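PDB 6M7L: putative non-ribosomal peptide synthetase from Actinomadura parvosata subsp. kistnae, which probably takes part in non-ribosomal peptide assembly through a condensation-type domain, a fold of the CoA-dependent acyltransferase superfamily. Local coordinates for residues E101-T106 / H133-T138; S326-F331 / R464-D469. All blocks are in the same frame, centred on the assembly; numbering follows the deposited sequence.

Interaction 1: residues E101-T106 / H133-T138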
ATOM      1  N   GLU A 101     -19.543  16.275  12.562  1.00 51.48           N
ATOM      2  CA  GLU A 101     -19.407  17.126  13.732  1.00 47.10           C
ATOM      3  C   GLU A 101     -18.112  17.922  13.649  1.00 60.85           C
ATOM      4  O   GLU A 101     -17.059  17.392  13.280  1.00 59.62           O
ATOM      5  CB  GLU A 101     -19.424  16.298  15.016  1.00 49.23           C
ATOM      6  CG  GLU A 101     -19.127  17.117  16.267  1.00 50.25           C
ATOM      7  CD  GLU A 101     -18.953  16.266  17.507  1.00 54.97           C
ATOM      8  OE1 GLU A 101     -18.913  16.836  18.620  1.00 56.81           O
ATOM      9  OE2 GLU A 101     -18.852  15.028  17.372  1.00 51.91           O
ATOM     10  N   ILE A 102     -18.201  19.203  13.986  1.00 57.16           N
ATOM     11  CA  ILE A 102     -17.044  20.082  14.084  1.00 60.34           C
ATOM     12  C   ILE A 102     -16.923  20.485  15.545  1.00 61.11           C
ATOM     13  O   ILE A 102     -17.748  21.251  16.059  1.00 64.29           O
ATOM     14  CB  ILE A 102     -17.176  21.301  13.162  1.00 58.64           C
ATOM     15  CG1 ILE A 102     -17.150  20.847  11.698  1.00 54.34           C
ATOM     16  CG2 ILE A 102     -16.074  22.308  13.444  1.00 55.88           C
ATOM     17  CD1 ILE A 102     -17.384  21.958  10.701  1.00 69.85           C
ATOM     18  N   CYS A 103     -15.901  19.962  16.219  1.00 61.21           N
ATOM     19  CA  CYS A 103     -15.763  20.078  17.671  1.00 56.05           C
ATOM     20  C   CYS A 103     -14.393  20.649  18.009  1.00 57.04           C
ATOM     21  O   CYS A 103     -13.422  19.900  18.186  1.00 60.77           O
ATOM     22  CB  CYS A 103     -15.977  18.722  18.341  1.00 45.49           C
ATOM     23  SG  CYS A 103     -15.643  18.692  20.110  1.00 55.67           S
ATOM     24  N   PRO A 104     -14.276  21.974  18.102  1.00 58.62           N
ATOM     25  CA  PRO A 104     -12.985  22.583  18.454  1.00 55.27           C
ATOM     26  C   PRO A 104     -12.457  22.041  19.772  1.00 56.12           C
ATOM     27  O   PRO A 104     -13.194  21.902  20.750  1.00 64.42           O
ATOM     28  CB  PRO A 104     -13.313  24.077  18.548  1.00 53.55           C
ATOM     29  CG  PRO A 104     -14.501  24.251  17.661  1.00 61.24           C
ATOM     30  CD  PRO A 104     -15.302  22.987  17.801  1.00 59.58           C
ATOM     31  N   ALA A 105     -11.163  21.726  19.790  1.00 59.88           N
ATOM     32  CA  ALA A 105     -10.568  21.055  20.935  1.00 59.79           C
ATOM     33  C   ALA A 105      -9.104  21.444  21.060  1.00 61.32           C
ATOM     34  O   ALA A 105      -8.524  22.079  20.175  1.00 63.53           O
ATOM     35  CB  ALA A 105     -10.702  19.534  20.816  1.00 56.71           C
ATOM     36  N   THR A 106      -8.518  21.061  22.190  1.00 50.45           N
ATOM     37  CA  THR A 106      -7.081  21.092  22.400  1.00 57.77           C
ATOM     38  C   THR A 106      -6.563  19.662  22.473  1.00 64.70           C
ATOM     39  O   THR A 106      -7.287  18.749  22.885  1.00 61.90           O
ATOM     40  CB  THR A 106      -6.713  21.844  23.685  1.00 56.72           C
ATOM     41  OG1 THR A 106      -7.455  21.307  24.786  1.00 62.48           O
ATOM     42  CG2 THR A 106      -7.018  23.326  23.542  1.00 55.69           C
ATOM     43  N   HIS A 133     -16.164  13.109  12.778  1.00 53.59           N
ATOM     44  CA  HIS A 133     -16.014  14.102  13.837  1.00 54.52           C
ATOM     45  C   HIS A 133     -14.722  14.866  13.590  1.00 62.15           C
ATOM     46  O   HIS A 133     -13.630  14.310  13.745  1.00 59.78           O
ATOM     47  CB  HIS A 133     -16.005  13.442  15.214  1.00 56.60           C
ATOM     48  CG  HIS A 133     -17.078  12.415  15.395  1.00 55.66           C
ATOM     49  ND1 HIS A 133     -18.277  12.690  16.016  1.00 56.42           N
ATOM     50  CD2 HIS A 133     -17.135  11.113  15.027  1.00 60.02           C
ATOM     51  CE1 HIS A 133     -19.024  11.601  16.027  1.00 53.52           C
ATOM     52  NE2 HIS A 133     -18.354  10.630  15.434  1.00 52.82           N
ATOM     53  N   LEU A 134     -14.846  16.132  13.205  1.00 54.36           N
ATOM     54  CA  LEU A 134     -13.691  16.984  12.970  1.00 54.53           C
ATOM     55  C   LEU A 134     -13.361  17.752  14.241  1.00 59.97           C
ATOM     56  O   LEU A 134     -14.257  18.298  14.895  1.00 65.45           O
ATOM     57  CB  LEU A 134     -13.960  17.949  11.815  1.00 60.59           C
ATOM     58  CG  LEU A 134     -12.835  18.921  11.461  1.00 62.44           C
ATOM     59  CD1 LEU A 134     -11.547  18.165  11.174  1.00 59.30           C
ATOM     60  CD2 LEU A 134     -13.238  19.777  10.271  1.00 66.22           C
ATOM     61  N   PHE A 135     -12.074  17.792  14.591  1.00 61.58           N
ATOM     62  CA  PHE A 135     -11.599  18.433  15.816  1.00 61.25           C
ATOM     63  C   PHE A 135     -10.576  19.502  15.457  1.00 62.61           C
ATOM     64  O   PHE A 135      -9.375  19.214  15.346  1.00 64.13           O
ATOM     65  CB  PHE A 135     -11.008  17.403  16.775  1.00 61.47           C
ATOM     66  CG  PHE A 135     -11.986  16.347  17.200  1.00 63.21           C
ATOM     67  CD1 PHE A 135     -12.867  16.582  18.245  1.00 61.65           C
ATOM     68  CD2 PHE A 135     -12.030  15.122  16.554  1.00 64.87           C
ATOM     69  CE1 PHE A 135     -13.774  15.612  18.639  1.00 51.57           C
ATOM     70  CE2 PHE A 135     -12.935  14.147  16.945  1.00 62.34           C
ATOM     71  CZ  PHE A 135     -13.807  14.394  17.989  1.00 54.05           C
ATOM     72  N   PRO A 136     -11.009  20.747  15.259  1.00 66.36           N
ATOM     73  CA  PRO A 136     -10.062  21.831  14.946  1.00 64.94           C
ATOM     74  C   PRO A 136      -9.166  22.133  16.138  1.00 67.44           C
ATOM     75  O   PRO A 136      -9.646  22.418  17.238  1.00 60.62           O
ATOM     76  CB  PRO A 136     -10.977  23.016  14.612  1.00 62.36           C
ATOM     77  CG  PRO A 136     -12.303  22.403  14.287  1.00 62.39           C
ATOM     78  CD  PRO A 136     -12.408  21.190  15.152  1.00 61.70           C
ATOM     79  N   LEU A 137      -7.855  22.067  15.911  1.00 69.16           N
ATOM     80  CA  LEU A 137      -6.857  22.424  16.911  1.00 66.12           C
ATOM     81  C   LEU A 137      -6.279  23.810  16.665  1.00 62.20           C
ATOM     82  O   LEU A 137      -6.230  24.640  17.578  1.00 58.44           O
ATOM     83  CB  LEU A 137      -5.736  21.379  16.927  1.00 60.18           C
ATOM     84  CG  LEU A 137      -6.200  19.948  17.199  1.00 63.81           C
ATOM     85  CD1 LEU A 137      -5.086  18.955  16.912  1.00 66.33           C
ATOM     86  CD2 LEU A 137      -6.689  19.816  18.635  1.00 57.45           C
ATOM     87  N   THR A 138      -5.823  24.068  15.443  1.00 66.28           N
ATOM     88  CA  THR A 138      -5.455  25.392  14.966  1.00 61.58           C
ATOM     89  C   THR A 138      -6.071  25.580  13.584  1.00 66.91           C
ATOM     90  O   THR A 138      -6.787  24.711  13.080  1.00 66.91           O
ATOM     91  CB  THR A 138      -3.933  25.580  14.903  1.00 62.23           C
ATOM     92  OG1 THR A 138      -3.398  24.809  13.820  1.00 69.45           O
ATOM     93  CG2 THR A 138      -3.272  25.142  16.203  1.00 55.90           C
TER

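Interaction 2: residues S326-F331 / R464-D469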
ATOM      1  N   SER A 326      -8.112 -34.876  23.482  1.00 81.22           N
ATOM      2  CA  SER A 326      -8.410 -36.107  24.198  1.00 83.51           C
ATOM      3  C   SER A 326      -7.178 -37.003  24.269  1.00 85.90           C
ATOM      4  O   SER A 326      -6.232 -36.877  23.481  1.00 86.16           O
ATOM      5  CB  SER A 326      -9.563 -36.855  23.527  1.00 82.91           C
ATOM      6  OG  SER A 326     -10.788 -36.166  23.702  1.00 85.31           O
ATOM      7  N   GLY A 327      -7.203 -37.929  25.223  1.00 88.18           N
ATOM      8  CA  GLY A 327      -5.977 -38.621  25.565  1.00 87.38           C
ATOM      9  C   GLY A 327      -5.002 -37.633  26.174  1.00 89.74           C
ATOM     10  O   GLY A 327      -5.389 -36.696  26.884  1.00 91.16           O
ATOM     11  N   ASP A 328      -3.721 -37.823  25.884  1.00 77.56           N
ATOM     12  CA  ASP A 328      -2.678 -36.899  26.328  1.00 80.77           C
ATOM     13  C   ASP A 328      -1.704 -36.685  25.184  1.00 88.09           C
ATOM     14  O   ASP A 328      -0.621 -37.284  25.141  1.00 88.84           O
ATOM     15  CB  ASP A 328      -1.977 -37.417  27.583  1.00 83.61           C
ATOM     16  CG  ASP A 328      -1.447 -36.297  28.449  1.00 90.10           C
ATOM     17  OD1 ASP A 328      -0.542 -35.569  27.995  1.00 90.51           O
ATOM     18  OD2 ASP A 328      -1.957 -36.126  29.574  1.00 98.09           O
ATOM     19  N   PRO A 329      -2.053 -35.824  24.235  1.00 87.08           N
ATOM     20  CA  PRO A 329      -1.217 -35.653  23.047  1.00 80.93           C
ATOM     21  C   PRO A 329       0.018 -34.817  23.338  1.00 83.02           C
ATOM     22  O   PRO A 329       0.037 -33.976  24.238  1.00 84.26           O
ATOM     23  CB  PRO A 329      -2.145 -34.929  22.060  1.00 82.43           C
ATOM     24  CG  PRO A 329      -3.510 -34.892  22.720  1.00 78.93           C
ATOM     25  CD  PRO A 329      -3.261 -34.989  24.181  1.00 81.94           C
ATOM     26  N   ALA A 330       1.061 -35.069  22.555  1.00 80.08           N
ATOM     27  CA  ALA A 330       2.264 -34.255  22.607  1.00 80.31           C
ATOM     28  C   ALA A 330       2.116 -33.051  21.680  1.00 82.11           C
ATOM     29  O   ALA A 330       1.214 -32.988  20.843  1.00 80.36           O
ATOM     30  CB  ALA A 330       3.491 -35.083  22.232  1.00 82.49           C
ATOM     31  N   PHE A 331       3.024 -32.084  21.841  1.00 78.19           N
ATOM     32  CA  PHE A 331       2.960 -30.873  21.028  1.00 73.32           C
ATOM     33  C   PHE A 331       2.997 -31.201  19.541  1.00 77.78           C
ATOM     34  O   PHE A 331       2.248 -30.614  18.751  1.00 75.58           O
ATOM     35  CB  PHE A 331       4.102 -29.928  21.395  1.00 75.94           C
ATOM     36  CG  PHE A 331       4.213 -28.738  20.485  1.00 79.88           C
ATOM     37  CD1 PHE A 331       5.226 -28.663  19.541  1.00 74.01           C
ATOM     38  CD2 PHE A 331       3.300 -27.699  20.566  1.00 76.16           C
ATOM     39  CE1 PHE A 331       5.331 -27.571  18.700  1.00 69.03           C
ATOM     40  CE2 PHE A 331       3.397 -26.605  19.728  1.00 73.87           C
ATOM     41  CZ  PHE A 331       4.415 -26.541  18.793  1.00 76.71           C
ATOM     42  N   ARG A 464       4.201 -33.935  26.501  1.00 90.41           N
ATOM     43  CA  ARG A 464       2.777 -34.217  26.498  1.00 93.06           C
ATOM     44  C   ARG A 464       1.998 -33.011  27.022  1.00 89.36           C
ATOM     45  O   ARG A 464       2.556 -32.076  27.603  1.00 89.23           O
ATOM     46  CB  ARG A 464       2.469 -35.455  27.340  1.00 93.71           C
ATOM     47  CG  ARG A 464       2.917 -36.777  26.731  1.00 96.11           C
ATOM     48  CD  ARG A 464       2.099 -37.929  27.302  1.00101.59           C
ATOM     49  NE  ARG A 464       2.611 -39.240  26.913  1.00104.48           N
ATOM     50  CZ  ARG A 464       3.249 -40.068  27.735  1.00110.44           C
ATOM     51  NH1 ARG A 464       3.455 -39.724  28.999  1.00107.08           N
ATOM     52  NH2 ARG A 464       3.679 -41.243  27.294  1.00106.77           N
ATOM     53  N   LEU A 465       0.682 -33.044  26.802  1.00 90.01           N
ATOM     54  CA  LEU A 465      -0.178 -31.971  27.291  1.00 80.93           C
ATOM     55  C   LEU A 465      -0.161 -31.887  28.811  1.00 87.73           C
ATOM     56  O   LEU A 465      -0.252 -30.790  29.374  1.00 89.67           O
ATOM     57  CB  LEU A 465      -1.607 -32.177  26.785  1.00 81.07           C
ATOM     58  CG  LEU A 465      -2.707 -31.271  27.345  1.00 78.06           C
ATOM     59  CD1 LEU A 465      -2.436 -29.813  27.008  1.00 76.79           C
ATOM     60  CD2 LEU A 465      -4.073 -31.703  26.832  1.00 57.76           C
ATOM     61  N   SER A 466      -0.028 -33.028  29.490  1.00 93.51           N
ATOM     62  CA  SER A 466      -0.094 -33.048  30.948  1.00 91.22           C
ATOM     63  C   SER A 466       1.190 -32.533  31.587  1.00 89.16           C
ATOM     64  O   SER A 466       1.140 -31.812  32.589  1.00 90.22           O
ATOM     65  CB  SER A 466      -0.388 -34.464  31.439  1.00 91.23           C
ATOM     66  OG  SER A 466       0.683 -35.338  31.129  1.00 91.75           O
ATOM     67  N   GLN A 467       2.346 -32.893  31.030  1.00 94.40           N
ATOM     68  CA  GLN A 467       3.636 -32.556  31.616  1.00 98.13           C
ATOM     69  C   GLN A 467       4.150 -31.188  31.176  1.00 97.39           C
ATOM     70  O   GLN A 467       5.362 -30.947  31.219  1.00101.47           O
ATOM     71  CB  GLN A 467       4.665 -33.639  31.279  1.00 97.04           C
ATOM     72  CG  GLN A 467       4.797 -33.932  29.794  1.00 96.65           C
ATOM     73  CD  GLN A 467       5.888 -34.941  29.492  1.00 98.56           C
ATOM     74  OE1 GLN A 467       6.426 -34.978  28.384  1.00 96.87           O
ATOM     75  NE2 GLN A 467       6.220 -35.768  30.476  1.00101.34           N
ATOM     76  N   VAL A 468       3.265 -30.292  30.768  1.00 90.88           N
ATOM     77  CA  VAL A 468       3.658 -28.964  30.315  1.00 94.34           C
ATOM     78  C   VAL A 468       3.582 -27.996  31.488  1.00 98.60           C
ATOM     79  O   VAL A 468       2.776 -28.161  32.410  1.00101.18           O
ATOM     80  CB  VAL A 468       2.784 -28.524  29.120  1.00 94.99           C
ATOM     81  CG1 VAL A 468       2.012 -27.248  29.428  1.00 97.17           C
ATOM     82  CG2 VAL A 468       3.644 -28.366  27.880  1.00 95.62           C
ATOM     83  N   ASP A 469       4.444 -26.979  31.464  1.00 99.64           N
ATOM     84  CA  ASP A 469       4.639 -26.086  32.608  1.00103.87           C
ATOM     85  C   ASP A 469       3.671 -24.911  32.504  1.00107.97           C
ATOM     86  O   ASP A 469       3.928 -23.941  31.787  1.00110.77           O
ATOM     87  CB  ASP A 469       6.088 -25.614  32.661  1.00106.68           C
ATOM     88  CG  ASP A 469       6.482 -25.075  34.021  1.00111.94           C
ATOM     89  OD1 ASP A 469       5.625 -24.482  34.709  1.00116.35           O
ATOM     90  OD2 ASP A 469       7.659 -25.246  34.405  1.00115.14           O
TER

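Interaction 1: residues E101-T106 / H133-T138
The edge of a five-stranded sheet is closed where strand 100-102 runs parallel to strand 130-136, pairing Glu101 with His133 and Ile102 with Leu134. Glu101 CG lies anti to the backbone N (chi1 173°) and the chain beyond it is extended, which carries OE2 to the edge of the imidazole. There His133 ND1 donates to Glu101 OE2 at 2.8 Å, within the ring plane, although the carboxylate itself is turned 73° from it. Glu101 OE1 forms a salt bridge with Arg117 of helix 110-119, and His133 NE2 is hydrogen-bonded to Arg131. Replaced by a leucine, His133 would probably leave Glu101 OE2 without this in-plane donor and the carboxylate, held then mainly by Arg117, freer to turn about its CG-CD bond. Leu134 N bonds Glu101 O, and Cys103 N bonds Leu134 O at 2.7 Å. The pair closes a beta-alpha-beta crossover whose helix, 110-119, packs on the side of the sheet that carries His133 and Phe135; Leu113 touches the Phe135 and Ala105 side chains. Small Cys103 fits beside the Phe135 ring, its CB 3.8 Å from Phe135 CD1 and its sulfur approaching obliquely. Pro136 has no N-H for Cys103 O, so its CD faces that oxygen instead, at 3.4 Å. Past the end of strand 100-102 one more backbone bond forms, Ala105 N to Pro136 O, 3.0 Å. On the sheet's other face, Ile102 CG2 meets Pro136 CG at 3.9 Å, near Arg58.

Interaction 2: residues S326-F331 / R464-D469
Asp328 reaches across to the backbone turn at Leu465-Ser466, joining two loops of the condensation domain: the one leading into helix 331-346 and the one that follows helix 440-459. The backbones form a single bridge, Ala330 with Arg464, just where Ala330 takes the N-cap position of its helix. A chi1 of -151°, placing CG roughly opposite the backbone N, carries the Asp328 carboxylate to the other loop. Its OD1 accepts Ser466 N at 3.0 Å through the syn lone pair, with an N-H...O angle of 153°. A short acidic side chain suits this place because its carboxylate can accept the Ser466 amide directly. Ser466 OG adds a weak bond to the same OD1, at 3.4 Å. The aliphatic part of Arg464 passes Asp328 without an ion pair: its chain is extended from CG to NE, and Arg464 CD lies 3.5 Å from Asp328 O. Arg464 NE stays 5.0 Å from Asp328 OD1, so the opposite charges probably attract only at a distance. On the inner side, Pro329 and Leu465 lie side by side and point the same way, Pro329 CD standing 4.2 Å from Leu465 CB. These apolar residues suit the buried side, where Pro329 rests on Ile334 and Leu465 on Leu325. Leu465 N also makes a weak, bent bond to Pro329 O (127°). Gln467 folds back within its own loop, and its OE1 accepts Arg464 N at 3.1 Å.

How the interactions relate
From the N terminus, the chain first closes a short loop at interaction 1, where 26 residues, including helix 110-119, separate the two segments. Interaction 2 opens only later and spans 132 residues, so the two loops follow in series and neither nest nor cross. The second loop holds strands 374-380, 410-418 and 424-434 of the four-stranded sheet, and also strand 395-399, which returns to the far edge of the sheet carrying interaction 1. Thus 101-106/133-138 finishes one edge of the first sheet, while 326-331/464-469 fastens the loop near the end of the modelled chain to the start of helix 331-346. Their centres lie 56 Å apart, on opposite sides of the chain's centre.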